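Local coordinates for ER-derived vesicles protein ERV41 (Saccharomyces cerevisiae, PDB 3ZLC) that helps move a subset of secretory proteins from the endoplasmic reticulum to the Golgi in COPII-coated vesicles, and facilitates retrograde transport back, at residues A86-F91 against A178-D183; L186-Y191 against G233-Y238. All coordinates share one frame; numbering follows the deposited sequence.

Interaction 1: residues A86-F91 against A178-D183; sequences AIPAEF and AQFNQD
Phe180 and Gln182 meet the loop 86-91 without a single hydrogen bond across the contact, although a carbonyl oxygen and a carboxamide both take part. Phe180 has CG set between the backbone N and the carbonyl carbon (chi1 76°), and the far end of its ring meets Ala86-Pro88. There Phe180 CZ lies 3.4 Å from Pro88 CD, while the carbonyl oxygen Ala86 O sits in the plane of the ring at its edge, 3.6 Å from the same CZ. From the same side of the ring plane as Pro88 CD, Ile87 CD1 reaches Phe180 CE2 at 3.9 Å. Two residues on, the extended Gln182 slides past Pro88, its OE1 3.4 Å from Pro88 CG, and puts NE2 3.3 Å from Phe91 CE1, the amide turned 80° from the ring plane. Val68 and Ile62 also touch both Ile87 and Phe180. A serine in place of Phe180 would probably leave Pro88 CD and Ile87 CD1 without their aromatic partner and open a gap beside Pro88. Between these two segments of the lumenal domain, van der Waals contact and shape thus join the loop to the residues just after strand 177-179; its directional tie lies elsewhere, in backbone hydrogen bonding of Phe91 with Ile62.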
ATOM      1  N   ALA A  86       6.591  17.977  10.032  1.00 41.79           N
ATOM      2  CA  ALA A  86       5.191  17.619  10.302  1.00 44.94           C
ATOM      3  C   ALA A  86       5.001  16.381  11.186  1.00 45.93           C
ATOM      4  O   ALA A  86       3.910  16.157  11.718  1.00 48.31           O
ATOM      5  CB  ALA A  86       4.429  17.446   9.002  1.00 42.33           C
ATOM      6  N   ILE A  87       6.042  15.566  11.317  1.00 44.80           N
ATOM      7  CA  ILE A  87       5.971  14.379  12.156  1.00 43.63           C
ATOM      8  C   ILE A  87       6.061  14.772  13.619  1.00 46.75           C
ATOM      9  O   ILE A  87       7.060  15.369  14.030  1.00 45.70           O
ATOM     10  CB  ILE A  87       7.122  13.409  11.861  1.00 48.08           C
ATOM     11  CG1 ILE A  87       7.083  12.989  10.401  1.00 55.56           C
ATOM     12  CG2 ILE A  87       7.022  12.171  12.752  1.00 50.37           C
ATOM     13  CD1 ILE A  87       5.752  12.426  10.039  1.00 63.73           C
ATOM     14  N   PRO A  88       5.017  14.444  14.407  1.00 51.13           N
ATOM     15  CA  PRO A  88       5.121  14.596  15.861  1.00 55.97           C
ATOM     16  C   PRO A  88       6.349  13.813  16.308  1.00 56.33           C
ATOM     17  O   PRO A  88       6.452  12.627  15.983  1.00 51.94           O
ATOM     18  CB  PRO A  88       3.839  13.926  16.378  1.00 55.03           C
ATOM     19  CG  PRO A  88       2.873  13.993  15.235  1.00 57.12           C
ATOM     20  CD  PRO A  88       3.730  13.849  13.999  1.00 55.67           C
ATOM     21  N   ALA A  89       7.276  14.463  17.009  1.00 51.73           N
ATOM     22  CA  ALA A  89       8.533  13.828  17.403  1.00 59.67           C
ATOM     23  C   ALA A  89       8.306  12.537  18.196  1.00 64.37           C
ATOM     24  O   ALA A  89       9.206  11.697  18.315  1.00 63.28           O
ATOM     25  CB  ALA A  89       9.401  14.807  18.190  1.00 64.80           C
ATOM     26  N   GLU A  90       7.096  12.400  18.738  1.00 58.68           N
ATOM     27  CA  GLU A  90       6.645  11.174  19.382  1.00 58.75           C
ATOM     28  C   GLU A  90       6.698   9.984  18.428  1.00 55.92           C
ATOM     29  O   GLU A  90       6.835   8.844  18.865  1.00 56.45           O
ATOM     30  CB  GLU A  90       5.203  11.347  19.878  1.00 66.23           C
ATOM     31  CG  GLU A  90       5.019  12.377  20.995  1.00 73.46           C
ATOM     32  CD  GLU A  90       3.667  13.070  20.937  1.00 77.71           C
ATOM     33  OE1 GLU A  90       3.154  13.288  19.817  1.00 74.09           O
ATOM     34  OE2 GLU A  90       3.124  13.403  22.011  1.00 83.84           O
ATOM     35  N   PHE A  91       6.586  10.237  17.127  1.00 49.33           N
ATOM     36  CA  PHE A  91       6.454   9.135  16.184  1.00 35.79           C
ATOM     37  C   PHE A  91       7.694   8.862  15.345  1.00 32.94           C
ATOM     38  O   PHE A  91       7.635   8.228  14.283  1.00 27.98           O
ATOM     39  CB  PHE A  91       5.184   9.294  15.352  1.00 49.39           C
ATOM     40  CG  PHE A  91       3.929   9.151  16.167  1.00 67.14           C
ATOM     41  CD1 PHE A  91       3.457  10.211  16.935  1.00 72.31           C
ATOM     42  CD2 PHE A  91       3.245   7.944  16.203  1.00 67.68           C
ATOM     43  CE1 PHE A  91       2.313  10.077  17.704  1.00 76.63           C
ATOM     44  CE2 PHE A  91       2.101   7.803  16.969  1.00 72.98           C
ATOM     45  CZ  PHE A  91       1.633   8.872  17.719  1.00 78.52           C
ATOM     46  N   ALA A 178       3.295   8.734   3.838  1.00 13.02           N
ATOM     47  CA  ALA A 178       2.601   8.357   5.067  1.00 13.42           C
ATOM     48  C   ALA A 178       1.341   9.198   5.211  1.00 20.18           C
ATOM     49  O   ALA A 178       1.293  10.347   4.751  1.00 15.69           O
ATOM     50  CB  ALA A 178       3.528   8.555   6.289  1.00 14.30           C
ATOM     51  N   GLN A 179       0.328   8.620   5.842  1.00 14.08           N
ATOM     52  CA  GLN A 179      -0.851   9.373   6.251  1.00 15.52           C
ATOM     53  C   GLN A 179      -1.117   9.094   7.724  1.00 21.96           C
ATOM     54  O   GLN A 179      -1.066   7.947   8.173  1.00 24.75           O
ATOM     55  CB  GLN A 179      -2.061   8.999   5.379  1.00 21.04           C
ATOM     56  CG  GLN A 179      -1.931   9.516   3.941  1.00 27.79           C
ATOM     57  CD  GLN A 179      -3.260   9.657   3.205  1.00 36.95           C
ATOM     58  OE1 GLN A 179      -4.067  10.534   3.520  1.00 34.88           O
ATOM     59  NE2 GLN A 179      -3.480   8.804   2.198  1.00 27.33           N
ATOM     60  N   PHE A 180      -1.383  10.150   8.480  1.00 21.31           N
ATOM     61  CA  PHE A 180      -1.756   9.988   9.868  1.00 35.36           C
ATOM     62  C   PHE A 180      -2.608  11.152  10.335  1.00 36.73           C
ATOM     63  O   PHE A 180      -2.505  12.268   9.828  1.00 35.20           O
ATOM     64  CB  PHE A 180      -0.523   9.848  10.762  1.00 39.36           C
ATOM     65  CG  PHE A 180       0.178  11.133  11.016  1.00 48.52           C
ATOM     66  CD1 PHE A 180      -0.176  11.927  12.099  1.00 57.88           C
ATOM     67  CD2 PHE A 180       1.195  11.552  10.181  1.00 53.94           C
ATOM     68  CE1 PHE A 180       0.464  13.126  12.335  1.00 67.93           C
ATOM     69  CE2 PHE A 180       1.849  12.744  10.421  1.00 59.82           C
ATOM     70  CZ  PHE A 180       1.480  13.537  11.493  1.00 67.41           C
ATOM     71  N   ASN A 181      -3.433  10.880  11.330  1.00 24.92           N
ATOM     72  CA  ASN A 181      -4.312  11.891  11.899  1.00 29.03           C
ATOM     73  C   ASN A 181      -4.633  11.384  13.285  1.00 26.54           C
ATOM     74  O   ASN A 181      -5.408  10.438  13.437  1.00 28.65           O
ATOM     75  CB  ASN A 181      -5.595  12.039  11.060  1.00 31.61           C
ATOM     76  CG  ASN A 181      -6.517  13.153  11.567  1.00 39.76           C
ATOM     77  OD1 ASN A 181      -6.530  13.491  12.757  1.00 35.51           O
ATOM     78  ND2 ASN A 181      -7.305  13.718  10.659  1.00 47.17           N
ATOM     79  N   GLN A 182      -4.023  11.994  14.294  1.00 28.76           N
ATOM     80  CA  GLN A 182      -4.175  11.514  15.658  1.00 38.54           C
ATOM     81  C   GLN A 182      -5.608  11.708  16.153  1.00 40.07           C
ATOM     82  O   GLN A 182      -6.041  11.043  17.094  1.00 44.10           O
ATOM     83  CB  GLN A 182      -3.153  12.194  16.582  1.00 44.28           C
ATOM     84  CG  GLN A 182      -1.707  12.084  16.082  1.00 53.77           C
ATOM     85  CD  GLN A 182      -0.677  12.546  17.104  1.00 64.05           C
ATOM     86  OE1 GLN A 182      -0.020  13.577  16.926  1.00 71.18           O
ATOM     87  NE2 GLN A 182      -0.518  11.773  18.175  1.00 65.30           N
ATOM     88  N   ASP A 183      -6.346  12.595  15.489  1.00 39.81           N
ATOM     89  CA  ASP A 183      -7.739  12.859  15.838  1.00 44.38           C
ATOM     90  C   ASP A 183      -8.729  11.970  15.067  1.00 36.46           C
ATOM     91  O   ASP A 183      -9.880  11.833  15.461  1.00 38.33           O
ATOM     92  CB  ASP A 183      -8.064  14.342  15.617  1.00 50.14           C
ATOM     93  CG  ASP A 183      -7.277  15.255  16.544  1.00 60.98           C
ATOM     94  OD1 ASP A 183      -6.907  14.809  17.652  1.00 56.32           O
ATOM     95  OD2 ASP A 183      -7.026  16.421  16.161  1.00 71.71           O
TER

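Interaction 2: residues L186-Y191 against G233-Y238; sequences LTTYVY and GIFFKY
Tyr191 and Phe236 make the close-packed side of this parallel strand pair: their planes are 18° apart but slid so that the rings barely overlap, and Tyr191 CD2 meets Phe236 CE2 at 3.7 Å. A shared chi1, with CG beside the backbone N (-59° in Tyr191), sends both rings the same way. Ile234 CG2 fills in at the edge of the Tyr191 ring. Strand 156-163 covers this face, where Phe161 stacks on Phe236 and Ile158 touches both rings. On the face of Val190, Phe235 is packed against strand 130-136, and Thr188 CG2 touches Phe235 CE1 at 3.7 Å. The loose side is the Lys237 end: Val190 CG1 only grazes Lys237 CG at 4.1 Å, and the partly exposed lysine runs on toward Glu131 in a long, weak ion pair. Between the faces, Tyr189 and Tyr191 each donate and accept: Tyr189 N to Gly233 O at 2.9 Å, Phe235 N to Tyr189 O, Tyr191 N to Phe235 O and Lys237 N to Tyr191 O. A weak bond from Gly233 N to the side-chain hydroxyl Thr188 OG1 lies beyond them. The backbone bonds thus fix the strand register, while aromatic and aliphatic packing, with the Tyr191 OH hydrogen bond to His156, joins this sheet to strand 156-163.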
ATOM      1  N   LEU A 186      -9.813   6.144  12.867  1.00 23.77           N
ATOM      2  CA  LEU A 186     -10.627   5.206  12.085  1.00 22.10           C
ATOM      3  C   LEU A 186     -10.923   5.703  10.670  1.00 26.89           C
ATOM      4  O   LEU A 186     -11.900   5.291  10.030  1.00 28.81           O
ATOM      5  CB  LEU A 186     -11.919   4.904  12.820  1.00 25.50           C
ATOM      6  CG  LEU A 186     -11.664   4.190  14.149  1.00 29.21           C
ATOM      7  CD1 LEU A 186     -12.931   4.083  14.992  1.00 40.49           C
ATOM      8  CD2 LEU A 186     -11.120   2.826  13.825  1.00 29.20           C
ATOM      9  N   THR A 187     -10.076   6.602  10.190  1.00 24.31           N
ATOM     10  CA  THR A 187     -10.182   7.085   8.822  1.00 22.90           C
ATOM     11  C   THR A 187      -9.946   5.943   7.835  1.00 24.91           C
ATOM     12  O   THR A 187      -9.077   5.094   8.041  1.00 28.94           O
ATOM     13  CB  THR A 187      -9.203   8.238   8.592  1.00 26.43           C
ATOM     14  OG1 THR A 187      -9.637   9.349   9.386  1.00 26.74           O
ATOM     15  CG2 THR A 187      -9.155   8.653   7.110  1.00 25.13           C
ATOM     16  N   THR A 188     -10.752   5.921   6.777  1.00 18.96           N
ATOM     17  CA  THR A 188     -10.578   4.977   5.680  1.00 23.02           C
ATOM     18  C   THR A 188      -9.813   5.664   4.554  1.00 30.06           C
ATOM     19  O   THR A 188     -10.203   6.745   4.098  1.00 25.32           O
ATOM     20  CB  THR A 188     -11.941   4.535   5.146  1.00 28.45           C
ATOM     21  OG1 THR A 188     -12.541   3.638   6.091  1.00 33.26           O
ATOM     22  CG2 THR A 188     -11.790   3.835   3.795  1.00 21.48           C
ATOM     23  N   TYR A 189      -8.732   5.035   4.110  1.00 15.75           N
ATOM     24  CA  TYR A 189      -7.930   5.573   3.032  1.00 17.53           C
ATOM     25  C   TYR A 189      -8.075   4.690   1.797  1.00 21.30           C
ATOM     26  O   TYR A 189      -7.937   3.461   1.878  1.00 21.10           O
ATOM     27  CB  TYR A 189      -6.454   5.624   3.464  1.00 20.65           C
ATOM     28  CG  TYR A 189      -6.202   6.465   4.709  1.00 17.23           C
ATOM     29  CD1 TYR A 189      -6.278   5.907   5.979  1.00 16.68           C
ATOM     30  CD2 TYR A 189      -5.868   7.816   4.603  1.00 22.71           C
ATOM     31  CE1 TYR A 189      -6.036   6.673   7.113  1.00 16.42           C
ATOM     32  CE2 TYR A 189      -5.623   8.587   5.724  1.00 24.18           C
ATOM     33  CZ  TYR A 189      -5.708   8.006   6.976  1.00 23.24           C
ATOM     34  OH  TYR A 189      -5.473   8.773   8.097  1.00 25.02           O
ATOM     35  N   VAL A 190      -8.350   5.311   0.652  1.00 15.69           N
ATOM     36  CA  VAL A 190      -8.508   4.554  -0.592  1.00 14.14           C
ATOM     37  C   VAL A 190      -7.577   5.133  -1.640  1.00 17.86           C
ATOM     38  O   VAL A 190      -7.607   6.342  -1.898  1.00 18.20           O
ATOM     39  CB  VAL A 190      -9.955   4.608  -1.116  1.00 17.67           C
ATOM     40  CG1 VAL A 190     -10.117   3.676  -2.331  1.00 15.26           C
ATOM     41  CG2 VAL A 190     -10.935   4.190  -0.015  1.00 21.66           C
ATOM     42  N   TYR A 191      -6.737   4.283  -2.218  1.00 15.06           N
ATOM     43  CA  TYR A 191      -5.887   4.710  -3.313  1.00 15.07           C
ATOM     44  C   TYR A 191      -6.345   4.048  -4.612  1.00 14.46           C
ATOM     45  O   TYR A 191      -6.482   2.811  -4.682  1.00 19.33           O
ATOM     46  CB  TYR A 191      -4.444   4.323  -3.031  1.00 12.46           C
ATOM     47  CG  TYR A 191      -3.849   4.895  -1.754  1.00 15.77           C
ATOM     48  CD1 TYR A 191      -3.282   6.169  -1.735  1.00 15.09           C
ATOM     49  CD2 TYR A 191      -3.819   4.150  -0.583  1.00 16.04           C
ATOM     50  CE1 TYR A 191      -2.706   6.695  -0.570  1.00 18.23           C
ATOM     51  CE2 TYR A 191      -3.246   4.661   0.586  1.00 15.78           C
ATOM     52  CZ  TYR A 191      -2.681   5.934   0.576  1.00 18.10           C
ATOM     53  OH  TYR A 191      -2.115   6.449   1.729  1.00 15.46           O
ATOM     54  N   GLY A 233     -10.514   1.099   6.879  1.00 19.51           N
ATOM     55  CA  GLY A 233      -9.196   0.541   6.644  1.00 16.80           C
ATOM     56  C   GLY A 233      -8.423   1.242   5.557  1.00 17.36           C
ATOM     57  O   GLY A 233      -8.604   2.434   5.291  1.00 16.46           O
ATOM     58  N   ILE A 234      -7.532   0.491   4.931  1.00 15.20           N
ATOM     59  CA  ILE A 234      -6.652   1.052   3.924  1.00 13.63           C
ATOM     60  C   ILE A 234      -6.866   0.210   2.674  1.00 18.27           C
ATOM     61  O   ILE A 234      -6.676  -1.011   2.702  1.00 20.47           O
ATOM     62  CB  ILE A 234      -5.177   0.973   4.367  1.00 16.32           C
ATOM     63  CG1 ILE A 234      -4.953   1.769   5.662  1.00 19.57           C
ATOM     64  CG2 ILE A 234      -4.259   1.523   3.264  1.00 14.66           C
ATOM     65  CD1 ILE A 234      -3.668   1.382   6.421  1.00 19.36           C
ATOM     66  N   PHE A 235      -7.271   0.856   1.582  1.00 14.88           N
ATOM     67  CA  PHE A 235      -7.657   0.130   0.368  1.00 20.59           C
ATOM     68  C   PHE A 235      -6.866   0.579  -0.855  1.00 19.67           C
ATOM     69  O   PHE A 235      -6.758   1.778  -1.140  1.00 18.63           O
ATOM     70  CB  PHE A 235      -9.150   0.333   0.095  1.00 17.11           C
ATOM     71  CG  PHE A 235     -10.057  -0.135   1.226  1.00 23.17           C
ATOM     72  CD1 PHE A 235     -10.308   0.685   2.327  1.00 21.19           C
ATOM     73  CD2 PHE A 235     -10.679  -1.376   1.170  1.00 27.72           C
ATOM     74  CE1 PHE A 235     -11.149   0.259   3.366  1.00 17.74           C
ATOM     75  CE2 PHE A 235     -11.531  -1.810   2.205  1.00 29.24           C
ATOM     76  CZ  PHE A 235     -11.763  -0.990   3.297  1.00 25.78           C
ATOM     77  N   PHE A 236      -6.330  -0.386  -1.590  1.00 14.20           N
ATOM     78  CA  PHE A 236      -5.616  -0.082  -2.828  1.00 17.14           C
ATOM     79  C   PHE A 236      -6.424  -0.635  -3.989  1.00 19.58           C
ATOM     80  O   PHE A 236      -6.484  -1.851  -4.177  1.00 18.86           O
ATOM     81  CB  PHE A 236      -4.252  -0.758  -2.818  1.00 11.32           C
ATOM     82  CG  PHE A 236      -3.339  -0.281  -1.707  1.00 13.86           C
ATOM     83  CD1 PHE A 236      -3.345  -0.903  -0.467  1.00 17.37           C
ATOM     84  CD2 PHE A 236      -2.457   0.782  -1.917  1.00 13.89           C
ATOM     85  CE1 PHE A 236      -2.485  -0.477   0.565  1.00 23.10           C
ATOM     86  CE2 PHE A 236      -1.596   1.216  -0.895  1.00 10.99           C
ATOM     87  CZ  PHE A 236      -1.612   0.585   0.347  1.00 17.55           C
ATOM     88  N   LYS A 237      -7.078   0.240  -4.742  1.00 14.62           N
ATOM     89  CA  LYS A 237      -7.796  -0.205  -5.929  1.00 18.03           C
ATOM     90  C   LYS A 237      -6.840  -0.126  -7.100  1.00 20.96           C
ATOM     91  O   LYS A 237      -6.034   0.815  -7.204  1.00 25.86           O
ATOM     92  CB  LYS A 237      -9.026   0.664  -6.189  1.00 20.69           C
ATOM     93  CG  LYS A 237     -10.026   0.652  -5.044  1.00 31.05           C
ATOM     94  CD  LYS A 237     -11.430   0.341  -5.540  1.00 44.95           C
ATOM     95  CE  LYS A 237     -12.442   0.413  -4.399  1.00 50.07           C
ATOM     96  NZ  LYS A 237     -13.829   0.076  -4.841  1.00 54.62           N
ATOM     97  N   TYR A 238      -6.882  -1.129  -7.967  1.00 17.49           N
ATOM     98  CA  TYR A 238      -5.976  -1.098  -9.111  1.00 15.92           C
ATOM     99  C   TYR A 238      -6.665  -1.511 -10.397  1.00 21.37           C
ATOM    100  O   TYR A 238      -7.558  -2.359 -10.404  1.00 15.52           O
ATOM    101  CB  TYR A 238      -4.721  -1.956  -8.852  1.00 16.04           C
ATOM    102  CG  TYR A 238      -5.027  -3.337  -8.305  1.00 19.02           C
ATOM    103  CD1 TYR A 238      -5.350  -4.379  -9.165  1.00 16.90           C
ATOM    104  CD2 TYR A 238      -4.985  -3.602  -6.936  1.00 15.80           C
ATOM    105  CE1 TYR A 238      -5.618  -5.643  -8.693  1.00 21.19           C
ATOM    106  CE2 TYR A 238      -5.264  -4.889  -6.447  1.00 17.76           C
ATOM    107  CZ  TYR A 238      -5.578  -5.899  -7.336  1.00 24.10           C
ATOM    108  OH  TYR A 238      -5.870  -7.184  -6.903  1.00 32.40           O
TER

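How the interactions relate
Interaction 2 lies in the core, its centre about 9 Å from the centre of the chain, whereas interaction 1 is partly buried, its centre about 18 Å from the same point. Their chemistry differs too: 186-191 and 233-238 share regular main-chain bonding as neighbours in one sheet, while 86-91 meets 178-183 mainly through side chains, with no hydrogen bond between the segments. They hold different elements, a long loop against the end of strand 177-179 in one case and strands 188-200 and 233-240 in the other. Yet 177-179 and 188-200 are consecutive strands of different sheets, and the contacts touch directly: Gln179 NE2 is probably hydrogen-bonded to Tyr191 OH at 2.8 Å, and Gln179 OE1 packs on Tyr189 CE2.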